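Local coordinates for isochorismatase family protein family (Burkholderia thailandensis, PDB 3TXY) that is of unknown function but has the isochorismatase-like hydrolase fold, and may be a hydrolase, at residues V17-P29 with D85-V97. Numbering follows the deposited sequence.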
# COMPACT_ATOMS: atom_id res chain seq x y z
N VAL A 17 5.76 16.19 1.61
CA VAL A 17 5.73 15.15 2.64
C VAL A 17 6.97 14.28 2.47
O VAL A 17 7.15 13.66 1.43
CB VAL A 17 4.46 14.29 2.53
CG1 VAL A 17 4.47 13.17 3.59
CG2 VAL A 17 3.23 15.17 2.68
N ALA A 18 7.83 14.26 3.49
CA ALA A 18 9.14 13.61 3.41
C ALA A 18 9.19 12.46 4.40
O ALA A 18 8.97 12.66 5.60
CB ALA A 18 10.23 14.63 3.76
N ILE A 19 9.48 11.25 3.91
CA ILE A 19 9.36 10.04 4.72
C ILE A 19 10.69 9.54 5.28
O ILE A 19 11.60 9.23 4.52
CB ILE A 19 8.74 8.87 3.91
CG1 ILE A 19 7.40 9.26 3.27
CG2 ILE A 19 8.57 7.66 4.81
CD1 ILE A 19 6.36 9.77 4.24
N ASP A 20 10.78 9.47 6.61
CA ASP A 20 11.80 8.72 7.37
C ASP A 20 13.23 9.22 7.12
O ASP A 20 14.18 8.44 7.14
CB ASP A 20 11.72 7.21 7.10
CG ASP A 20 10.55 6.55 7.78
OD1 ASP A 20 10.01 7.12 8.75
OD2 ASP A 20 10.15 5.46 7.34
N LEU A 21 13.39 10.53 6.97
CA LEU A 21 14.72 11.11 6.81
C LEU A 21 15.33 11.36 8.19
O LEU A 21 15.60 12.50 8.62
CB LEU A 21 14.68 12.33 5.91
CG LEU A 21 14.13 12.06 4.50
CD1 LEU A 21 14.14 13.36 3.68
CD2 LEU A 21 14.93 10.99 3.77
N GLN A 22 15.54 10.23 8.87
CA GLN A 22 16.02 10.15 10.23
C GLN A 22 17.37 9.44 10.29
O GLN A 22 17.71 8.64 9.41
CB GLN A 22 14.98 9.44 11.11
CG GLN A 22 14.76 7.97 10.80
CD GLN A 22 13.48 7.45 11.41
OE1 GLN A 22 12.41 7.88 11.03
NE2 GLN A 22 13.59 6.55 12.36
N ASN A 23 18.14 9.74 11.33
CA ASN A 23 19.51 9.26 11.43
C ASN A 23 19.67 7.76 11.15
O ASN A 23 20.59 7.34 10.44
CB ASN A 23 20.07 9.56 12.82
CG ASN A 23 20.19 11.05 13.10
OD1 ASN A 23 20.56 11.83 12.22
ND2 ASN A 23 19.92 11.44 14.35
N GLY A 24 18.77 6.95 11.70
CA GLY A 24 18.89 5.51 11.58
C GLY A 24 18.58 4.93 10.20
O GLY A 24 18.86 3.77 9.93
N ILE A 25 17.97 5.73 9.34
CA ILE A 25 17.54 5.27 8.02
C ILE A 25 18.37 5.94 6.91
O ILE A 25 18.74 5.28 5.94
CB ILE A 25 16.01 5.48 7.87
CG1 ILE A 25 15.28 4.57 8.88
CG2 ILE A 25 15.53 5.19 6.44
CD1 ILE A 25 13.80 4.89 9.08
N VAL A 26 18.72 7.21 7.07
CA VAL A 26 19.52 7.87 6.03
C VAL A 26 20.93 7.27 5.88
O VAL A 26 21.57 7.47 4.86
CB VAL A 26 19.59 9.40 6.22
CG1 VAL A 26 18.20 10.00 6.23
CG2 VAL A 26 20.35 9.76 7.50
N VAL A 27 21.42 6.55 6.89
CA VAL A 27 22.77 5.96 6.83
C VAL A 27 22.79 4.58 6.17
O VAL A 27 23.86 3.99 5.98
CB VAL A 27 23.38 5.83 8.23
CG1 VAL A 27 23.64 7.22 8.81
CG2 VAL A 27 22.47 4.99 9.12
N LEU A 28 21.61 4.09 5.79
CA LEU A 28 21.49 2.78 5.19
C LEU A 28 21.95 2.79 3.72
O LEU A 28 21.92 3.84 3.06
CB LEU A 28 20.04 2.30 5.30
CG LEU A 28 19.52 2.06 6.72
CD1 LEU A 28 18.03 1.72 6.72
CD2 LEU A 28 20.32 0.95 7.38
N PRO A 29 22.39 1.63 3.20
CA PRO A 29 22.79 1.60 1.80
C PRO A 29 21.56 1.70 0.91
O PRO A 29 20.55 1.07 1.20
CB PRO A 29 23.48 0.24 1.66
CG PRO A 29 22.87 -0.61 2.75
CD PRO A 29 22.65 0.35 3.89
N ASP A 85 17.04 3.65 20.65
CA ASP A 85 17.95 4.78 20.75
C ASP A 85 17.21 6.04 20.27
O ASP A 85 16.75 6.07 19.13
CB ASP A 85 19.17 4.53 19.87
CG ASP A 85 20.27 5.57 20.04
OD1 ASP A 85 20.03 6.70 20.51
OD2 ASP A 85 21.41 5.22 19.67
N PRO A 86 17.11 7.08 21.12
CA PRO A 86 16.44 8.29 20.63
C PRO A 86 17.08 8.88 19.36
O PRO A 86 16.39 9.50 18.56
CB PRO A 86 16.56 9.26 21.81
CG PRO A 86 16.72 8.37 23.00
CD PRO A 86 17.57 7.23 22.51
N GLU A 87 18.38 8.67 19.16
CA GLU A 87 19.04 9.18 17.95
C GLU A 87 18.58 8.48 16.67
O GLU A 87 18.60 9.08 15.60
CB GLU A 87 20.57 9.12 18.08
CG GLU A 87 21.13 10.20 19.00
CD GLU A 87 20.61 11.60 18.67
OE1 GLU A 87 20.85 12.07 17.55
OE2 GLU A 87 19.94 12.22 19.54
N TRP A 88 18.13 7.23 16.79
CA TRP A 88 17.67 6.48 15.64
C TRP A 88 16.51 7.17 14.92
O TRP A 88 16.45 7.17 13.69
CB TRP A 88 17.32 5.05 16.05
CG TRP A 88 16.86 4.23 14.88
CD1 TRP A 88 17.63 3.53 13.96
CD2 TRP A 88 15.47 3.96 14.49
NE1 TRP A 88 16.84 2.90 13.03
CE2 TRP A 88 15.54 3.12 13.29
CE3 TRP A 88 14.22 4.33 14.99
CZ2 TRP A 88 14.39 2.66 12.65
CZ3 TRP A 88 13.07 3.90 14.32
CH2 TRP A 88 13.15 3.08 13.18
N SER A 89 15.61 7.79 15.69
CA SER A 89 14.41 8.45 15.13
C SER A 89 14.52 9.98 15.00
O SER A 89 13.57 10.61 14.48
CB SER A 89 13.17 8.10 15.96
OG SER A 89 13.32 8.49 17.32
N ALA A 90 15.64 10.56 15.44
CA ALA A 90 15.90 12.00 15.28
C ALA A 90 16.11 12.35 13.80
O ALA A 90 16.73 11.59 13.07
CB ALA A 90 17.13 12.44 16.10
N PHE A 91 15.62 13.51 13.36
CA PHE A 91 15.80 13.91 11.97
C PHE A 91 17.27 14.18 11.66
O PHE A 91 18.04 14.66 12.52
CB PHE A 91 14.95 15.14 11.63
CG PHE A 91 13.49 14.85 11.61
CD1 PHE A 91 12.94 14.09 10.59
CD2 PHE A 91 12.65 15.33 12.60
CE1 PHE A 91 11.58 13.80 10.57
CE2 PHE A 91 11.28 15.07 12.58
CZ PHE A 91 10.76 14.29 11.56
N ALA A 92 17.66 13.84 10.44
CA ALA A 92 19.00 14.16 9.95
C ALA A 92 19.22 15.68 10.08
O ALA A 92 18.41 16.46 9.59
CB ALA A 92 19.12 13.74 8.50
N PRO A 93 20.31 16.11 10.75
CA PRO A 93 20.56 17.56 10.88
C PRO A 93 20.52 18.33 9.54
O PRO A 93 20.02 19.45 9.49
CB PRO A 93 21.94 17.65 11.52
CG PRO A 93 22.10 16.35 12.25
CD PRO A 93 21.32 15.32 11.48
N ALA A 94 21.02 17.73 8.46
CA ALA A 94 21.04 18.42 7.16
C ALA A 94 19.65 18.62 6.57
O ALA A 94 19.49 19.36 5.61
CB ALA A 94 21.94 17.70 6.17
N LEU A 95 18.63 17.98 7.15
CA LEU A 95 17.26 18.14 6.66
C LEU A 95 16.68 19.52 6.96
O LEU A 95 15.75 19.95 6.29
CB LEU A 95 16.35 17.06 7.25
CG LEU A 95 14.98 16.86 6.61
CD1 LEU A 95 15.11 16.43 5.15
CD2 LEU A 95 14.22 15.81 7.42
N GLY A 96 17.22 20.20 7.97
CA GLY A 96 16.80 21.55 8.33
C GLY A 96 15.38 21.67 8.85
O GLY A 96 14.68 22.64 8.53
N VAL A 97 14.93 20.67 9.61
CA VAL A 97 13.57 20.69 10.16
C VAL A 97 13.40 21.92 11.08
O VAL A 97 14.19 22.10 12.02
CB VAL A 97 13.22 19.39 10.92
CG1 VAL A 97 11.84 19.50 11.54
CG2 VAL A 97 13.28 18.18 9.98
O HOH W 1 17.17 1.59 10.25
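A single backbone bridge between Gln22 and Phe91 ties the loop after strand 14-19 to the loop and short helix of 85-97. Ala92 N gives a nearly straight bond to Leu21 O (3.1 Å, 175°), and Asn23 N bonds to Ala90 O (2.9 Å). Asn23 suits its place because its short side chain holds the amide close to the backbone, so ND2 reaches Glu87 O on a lone pair at 3.0 Å, while OD1 lies against Pro93 CD. Trp88 O is gripped from opposite faces of its plane, by Gly24 N at 3.1 Å and by Gln22 NE2 on a more bent path. With CG set between N and the carbonyl carbon (chi1 67°), Gln22 brings that NE2 over one face of the indole, 3.3 Å from Trp88 CZ3, and its OE1 accepts from Thr61 N. Gly24 leaves room for the ring, its CA lying 3.3 Å from Trp88 CD1; one water joins Trp88 NE1 to Gly24 O. At the other end Leu21 CD1 and Leu95 CD1 close an apolar contact extended by Val38 and Phe58. Although glycine replaces the usual cysteine, salt-bridged Asp20 and Lys106 match in position the triad Asp and Lys of the isochorismatase-like hydrolase fold.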